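Long-range contact in putative pyridoxal phosphate-dependent transferase (Clostridium difficile, PDB 4DQ6), which binds pyridoxal-5'-phosphate and probably works as a transferase of the aminotransferase class I and II family, forming a two-chain assembly: residues D41-C49 with N287-Y298. Sequence-based numbering, arbitrary orientation. Where two conformers were deposited one is given.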
ATOM      1  N   ASP A  41      11.744  14.252   2.110  1.00 14.98           N
ATOM      2  CA  ASP A  41      11.300  13.978   3.479  1.00 15.40           C
ATOM      3  C   ASP A  41      12.222  14.795   4.352  1.00 15.14           C
ATOM      4  O   ASP A  41      13.188  15.367   3.888  1.00 17.14           O
ATOM      5  CB  ASP A  41      11.184  12.479   3.844  1.00 16.45           C
ATOM      6  CG  ASP A  41      12.494  11.755   3.967  1.00 17.19           C
ATOM      7  OD1 ASP A  41      13.567  12.390   4.100  1.00 17.54           O
ATOM      8  OD2 ASP A  41      12.471  10.492   3.973  1.00 16.94           O
ATOM      9  N   MET A  42      11.913  14.862   5.634  1.00 14.35           N
ATOM     10  CA  MET A  42      12.619  15.786   6.482  1.00 14.94           C
ATOM     11  C   MET A  42      13.607  15.073   7.370  1.00 15.82           C
ATOM     12  O   MET A  42      13.370  13.922   7.791  1.00 17.44           O
ATOM     13  CB  MET A  42      11.626  16.520   7.397  1.00 14.61           C
ATOM     14  CG  MET A  42      10.351  17.092   6.769  1.00 14.81           C
ATOM     15  SD  MET A  42       9.476  17.938   8.175  1.00 14.68           S
ATOM     16  CE  MET A  42       7.962  18.398   7.287  1.00 15.27           C
ATOM     17  N   ASP A  43      14.682  15.747   7.750  1.00 16.27           N
ATOM     18  CA  ASP A  43      15.598  15.211   8.780  1.00 17.83           C
ATOM     19  C   ASP A  43      15.239  15.762  10.151  1.00 18.94           C
ATOM     20  O   ASP A  43      16.104  16.253  10.956  1.00 22.01           O
ATOM     21  CB  ASP A  43      17.032  15.531   8.448  1.00 18.88           C
ATOM     22  CG  ASP A  43      17.539  14.732   7.263  0.50 19.91           C
ATOM     23  OD1 ASP A  43      17.745  13.507   7.405  0.50 20.91           O
ATOM     24  OD2 ASP A  43      17.748  15.322   6.187  0.50 19.38           O
ATOM     25  N   PHE A  44      13.961  15.645  10.424  1.00 17.77           N
ATOM     26  CA  PHE A  44      13.396  15.986  11.701  1.00 18.18           C
ATOM     27  C   PHE A  44      12.578  14.829  12.270  1.00 17.75           C
ATOM     28  O   PHE A  44      11.992  14.087  11.579  1.00 18.10           O
ATOM     29  CB  PHE A  44      12.465  17.161  11.610  1.00 17.03           C
ATOM     30  CG  PHE A  44      13.103  18.435  11.206  1.00 17.11           C
ATOM     31  CD1 PHE A  44      14.284  18.902  11.763  1.00 17.37           C
ATOM     32  CD2 PHE A  44      12.461  19.209  10.290  1.00 15.44           C
ATOM     33  CE1 PHE A  44      14.838  20.103  11.315  1.00 17.11           C
ATOM     34  CE2 PHE A  44      12.959  20.426   9.867  1.00 16.46           C
ATOM     35  CZ  PHE A  44      14.189  20.857  10.373  1.00 16.74           C
ATOM     36  N   LYS A  45      12.548  14.683  13.581  1.00 18.83           N
ATOM     37  CA  LYS A  45      11.643  13.752  14.239  1.00 20.15           C
ATOM     38  C   LYS A  45      10.204  14.093  13.987  1.00 19.80           C
ATOM     39  O   LYS A  45       9.861  15.264  13.809  1.00 20.37           O
ATOM     40  CB  LYS A  45      11.884  13.758  15.740  1.00 23.39           C
ATOM     41  CG  LYS A  45      13.202  13.119  16.106  1.00 24.35           C
ATOM     42  CD  LYS A  45      13.358  13.075  17.592  1.00 28.53           C
ATOM     43  CE  LYS A  45      14.663  12.397  17.911  1.00 31.49           C
ATOM     44  NZ  LYS A  45      14.840  12.562  19.368  1.00 34.48           N
ATOM     45  N   ALA A  46       9.334  13.107  13.957  1.00 18.70           N
ATOM     46  CA  ALA A  46       7.909  13.372  13.828  1.00 18.29           C
ATOM     47  C   ALA A  46       7.429  14.084  15.051  1.00 18.50           C
ATOM     48  O   ALA A  46       8.071  13.978  16.106  1.00 18.28           O
ATOM     49  CB  ALA A  46       7.113  12.047  13.681  1.00 18.73           C
ATOM     50  N   ALA A  47       6.312  14.748  14.988  1.00 16.97           N
ATOM     51  CA  ALA A  47       5.716  15.402  16.117  1.00 17.74           C
ATOM     52  C   ALA A  47       5.502  14.459  17.294  1.00 18.34           C
ATOM     53  O   ALA A  47       5.195  13.287  17.121  1.00 17.82           O
ATOM     54  CB  ALA A  47       4.392  16.020  15.747  1.00 16.75           C
ATOM     55  N   PRO A  48       5.700  14.954  18.500  1.00 19.34           N
ATOM     56  CA  PRO A  48       5.461  14.083  19.651  1.00 19.76           C
ATOM     57  C   PRO A  48       4.117  13.382  19.699  1.00 18.77           C
ATOM     58  O   PRO A  48       4.029  12.231  20.110  1.00 19.14           O
ATOM     59  CB  PRO A  48       5.560  15.064  20.830  1.00 21.60           C
ATOM     60  CG  PRO A  48       6.367  16.165  20.331  1.00 21.68           C
ATOM     61  CD  PRO A  48       6.121  16.308  18.868  1.00 20.55           C
ATOM     62  N   CYS A  49       3.053  14.052  19.282  1.00 19.41           N
ATOM     63  CA  CYS A  49       1.757  13.420  19.267  1.00 20.24           C
ATOM     64  C   CYS A  49       1.674  12.208  18.325  1.00 18.99           C
ATOM     65  O   CYS A  49       0.945  11.228  18.564  1.00 19.34           O
ATOM     66  CB  CYS A  49       0.688  14.393  18.917  1.00 21.32           C
ATOM     67  SG  CYS A  49       0.912  15.198  17.309  1.00 24.75           S
ATOM     68  N   ASN A 287      -3.895  16.707  16.563  1.00 18.02           N
ATOM     69  CA  ASN A 287      -2.985  17.222  17.642  1.00 19.87           C
ATOM     70  C   ASN A 287      -1.734  17.895  17.132  1.00 19.38           C
ATOM     71  O   ASN A 287      -1.011  18.474  17.903  1.00 19.19           O
ATOM     72  CB  ASN A 287      -2.578  16.075  18.510  1.00 21.34           C
ATOM     73  CG  ASN A 287      -3.743  15.468  19.204  1.00 24.40           C
ATOM     74  OD1 ASN A 287      -4.034  14.271  19.018  1.00 30.66           O
ATOM     75  ND2 ASN A 287      -4.496  16.280  19.882  1.00 22.82           N
ATOM     76  N   GLY A 288      -1.454  17.822  15.843  1.00 17.88           N
ATOM     77  CA  GLY A 288      -0.172  18.262  15.281  1.00 17.65           C
ATOM     78  C   GLY A 288      -0.039  19.714  14.898  1.00 16.64           C
ATOM     79  O   GLY A 288       1.034  20.129  14.449  1.00 16.14           O
ATOM     80  N   GLU A 289      -1.096  20.515  15.082  1.00 17.74           N
ATOM     81  CA  GLU A 289      -1.070  21.900  14.664  1.00 19.17           C
ATOM     82  C   GLU A 289       0.067  22.733  15.298  1.00 18.31           C
ATOM     83  O   GLU A 289       0.741  23.494  14.580  1.00 18.58           O
ATOM     84  CB  GLU A 289      -2.422  22.554  14.878  1.00 22.76           C
ATOM     85  CG  GLU A 289      -2.637  23.865  14.149  1.00 26.68           C
ATOM     86  CD  GLU A 289      -4.125  24.277  14.106  1.00 27.81           C
ATOM     87  OE1 GLU A 289      -4.983  23.537  14.646  1.00 36.63           O
ATOM     88  OE2 GLU A 289      -4.402  25.341  13.537  1.00 34.33           O
ATOM     89  N   SER A 290       0.301  22.564  16.602  1.00 18.14           N
ATOM     90  CA  SER A 290       1.333  23.348  17.251  0.50 17.59           C
ATOM     91  C   SER A 290       2.738  23.003  16.728  1.00 16.58           C
ATOM     92  O   SER A 290       3.545  23.893  16.477  1.00 16.42           O
ATOM     93  CB  SER A 290       1.235  23.250  18.765  0.50 19.07           C
ATOM     94  OG  SER A 290       0.103  23.982  19.215  0.50 20.58           O
ATOM     95  N   TRP A 291       3.005  21.721  16.553  1.00 16.46           N
ATOM     96  CA  TRP A 291       4.233  21.285  15.870  1.00 15.78           C
ATOM     97  C   TRP A 291       4.351  21.849  14.480  1.00 14.76           C
ATOM     98  O   TRP A 291       5.423  22.384  14.125  1.00 14.68           O
ATOM     99  CB  TRP A 291       4.346  19.756  15.891  1.00 16.01           C
ATOM    100  CG  TRP A 291       5.615  19.283  15.288  1.00 15.25           C
ATOM    101  CD1 TRP A 291       6.839  18.986  15.931  1.00 15.16           C
ATOM    102  CD2 TRP A 291       5.857  19.048  13.855  1.00 14.36           C
ATOM    103  NE1 TRP A 291       7.756  18.580  15.010  1.00 15.28           N
ATOM    104  CE2 TRP A 291       7.243  18.606  13.751  1.00 15.16           C
ATOM    105  CE3 TRP A 291       5.097  19.161  12.698  1.00 14.61           C
ATOM    106  CZ2 TRP A 291       7.825  18.273  12.565  1.00 15.25           C
ATOM    107  CZ3 TRP A 291       5.693  18.813  11.504  1.00 14.21           C
ATOM    108  CH2 TRP A 291       7.037  18.401  11.427  1.00 13.63           C
ATOM    109  N   LEU A 292       3.260  21.814  13.689  1.00 15.25           N
ATOM    110  CA  LEU A 292       3.335  22.344  12.382  1.00 14.37           C
ATOM    111  C   LEU A 292       3.657  23.866  12.361  1.00 15.40           C
ATOM    112  O   LEU A 292       4.516  24.302  11.601  1.00 14.61           O
ATOM    113  CB  LEU A 292       2.040  22.074  11.618  1.00 14.31           C
ATOM    114  CG  LEU A 292       1.962  22.788  10.302  1.00 14.33           C
ATOM    115  CD1 LEU A 292       3.010  22.336   9.271  1.00 14.50           C
ATOM    116  CD2 LEU A 292       0.592  22.546   9.641  1.00 15.00           C
ATOM    117  N   GLU A 293       3.053  24.644  13.253  1.00 15.55           N
ATOM    118  CA  GLU A 293       3.308  26.081  13.253  1.00 16.48           C
ATOM    119  C   GLU A 293       4.795  26.326  13.624  1.00 16.12           C
ATOM    120  O   GLU A 293       5.460  27.201  13.048  1.00 16.39           O
ATOM    121  CB  GLU A 293       2.331  26.816  14.170  1.00 20.17           C
ATOM    122  CG  GLU A 293       0.889  26.829  13.668  1.00 22.90           C
ATOM    123  CD  GLU A 293       0.655  27.554  12.354  1.00 27.38           C
ATOM    124  OE1 GLU A 293       1.377  28.535  12.020  1.00 30.19           O
ATOM    125  OE2 GLU A 293      -0.291  27.179  11.614  1.00 32.18           O
ATOM    126  N   SER A 294       5.319  25.547  14.558  1.00 15.77           N
ATOM    127  CA  SER A 294       6.724  25.681  14.982  0.50 16.10           C
ATOM    128  C   SER A 294       7.675  25.273  13.864  1.00 15.67           C
ATOM    129  O   SER A 294       8.653  25.951  13.630  1.00 16.45           O
ATOM    130  CB  SER A 294       7.010  24.868  16.239  0.50 16.38           C
ATOM    131  OG  SER A 294       8.287  25.150  16.865  0.50 15.98           O
ATOM    132  N   PHE A 295       7.326  24.199  13.111  1.00 14.70           N
ATOM    133  CA  PHE A 295       8.127  23.748  12.007  1.00 14.81           C
ATOM    134  C   PHE A 295       8.139  24.863  10.947  1.00 13.97           C
ATOM    135  O   PHE A 295       9.203  25.156  10.396  1.00 14.01           O
ATOM    136  CB  PHE A 295       7.523  22.478  11.347  1.00 14.64           C
ATOM    137  CG  PHE A 295       7.999  22.234   9.953  1.00 14.86           C
ATOM    138  CD1 PHE A 295       9.249  21.757   9.724  1.00 14.41           C
ATOM    139  CD2 PHE A 295       7.207  22.509   8.842  1.00 15.14           C
ATOM    140  CE1 PHE A 295       9.728  21.538   8.449  1.00 14.71           C
ATOM    141  CE2 PHE A 295       7.674  22.274   7.570  1.00 14.94           C
ATOM    142  CZ  PHE A 295       8.906  21.802   7.340  1.00 14.24           C
ATOM    143  N   LEU A 296       6.998  25.517  10.691  1.00 13.51           N
ATOM    144  CA  LEU A 296       6.943  26.522   9.629  1.00 14.59           C
ATOM    145  C   LEU A 296       7.770  27.746   9.975  1.00 15.31           C
ATOM    146  O   LEU A 296       8.387  28.372   9.113  1.00 14.85           O
ATOM    147  CB  LEU A 296       5.519  26.871   9.313  1.00 15.49           C
ATOM    148  CG  LEU A 296       4.654  25.833   8.583  1.00 13.94           C
ATOM    149  CD1 LEU A 296       3.219  26.319   8.600  1.00 14.23           C
ATOM    150  CD2 LEU A 296       5.126  25.557   7.140  1.00 14.87           C
ATOM    151  N   GLU A 297       7.842  28.069  11.253  1.00 16.37           N
ATOM    152  CA  GLU A 297       8.774  29.134  11.696  1.00 18.45           C
ATOM    153  C   GLU A 297      10.270  28.776  11.497  1.00 17.23           C
ATOM    154  O   GLU A 297      11.059  29.561  10.997  1.00 17.03           O
ATOM    155  CB  GLU A 297       8.506  29.443  13.161  1.00 22.77           C
ATOM    156  CG  GLU A 297       7.236  30.222  13.330  1.00 28.74           C
ATOM    157  CD  GLU A 297       7.438  31.728  13.149  1.00 34.36           C
ATOM    158  OE1 GLU A 297       8.591  32.164  12.906  1.00 42.11           O
ATOM    159  OE2 GLU A 297       6.429  32.477  13.238  1.00 44.02           O
ATOM    160  N   TYR A 298      10.594  27.539  11.853  1.00 15.45           N
ATOM    161  CA  TYR A 298      11.929  27.029  11.644  1.00 15.80           C
ATOM    162  C   TYR A 298      12.311  26.991  10.152  1.00 15.34           C
ATOM    163  O   TYR A 298      13.378  27.373   9.801  1.00 15.54           O
ATOM    164  CB  TYR A 298      12.091  25.677  12.335  1.00 15.44           C
ATOM    165  CG  TYR A 298      13.542  25.252  12.504  1.00 16.59           C
ATOM    166  CD1 TYR A 298      14.238  25.675  13.583  1.00 16.93           C
ATOM    167  CD2 TYR A 298      14.244  24.556  11.514  1.00 15.64           C
ATOM    168  CE1 TYR A 298      15.557  25.319  13.808  1.00 18.15           C
ATOM    169  CE2 TYR A 298      15.592  24.164  11.712  1.00 16.48           C
ATOM    170  CZ  TYR A 298      16.250  24.579  12.872  1.00 16.97           C
ATOM    171  OH  TYR A 298      17.588  24.201  13.019  1.00 17.51           O
TER
HETATM  172  O   HOH W   1      10.313  17.438  15.448  1.00 26.89           O
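The indole of Trp-291 lies between Ala-47 and Phe-295: the methyl CB of Ala-47 sits over one face, 3.8 Å from the centroid of the five-membered ring in a CH-pi contact, and CB of Phe-295 is on the opposite face. With CG anti to the backbone N (chi1 -176°), the indole swings out from its helix toward the loop. The small alanine, at the N-cap position of helix 48-58, lets the loop pass close over so broad a ring. CE2 of Phe-44 meets the edge of Phe-295 at CE1, 3.7 Å away. The extended chain of Met-42 (chi2 -178°) carries SD to the indole edge, 4.1 Å from Trp-291 CH2, and CE over the Phe-295 face, a second CH-pi contact. The polarisable sulfur makes Met-aromatic contacts with both, oblique to Phe-295, and lies in plane at the Phe-44 edge. Phe-44 CZ meets Tyr-298 CE2 at 3.8 Å, obliquely, with planes at 86°; the tyrosine hydroxyl is hydrogen-bonded to Asn-9 OD1. Farther along, Cys-49 packs CB on Asn-287 CB, and its SG lies 3.8 Å from N of side-chain-less Gly-288.

Trp-291 NE1 donates in the indole plane to a water at 2.8 Å, which donates to Lys-45 O; the lysine side chain leads away to a salt bridge with Glu-61 of the second subunit. Helix 289-313 thus holds the loop before helix 48-58, about 11 Å from pyridoxal-5'-phosphate at Met-42, chiefly through aromatic and sulfur contacts, one water satisfying the indole N-H.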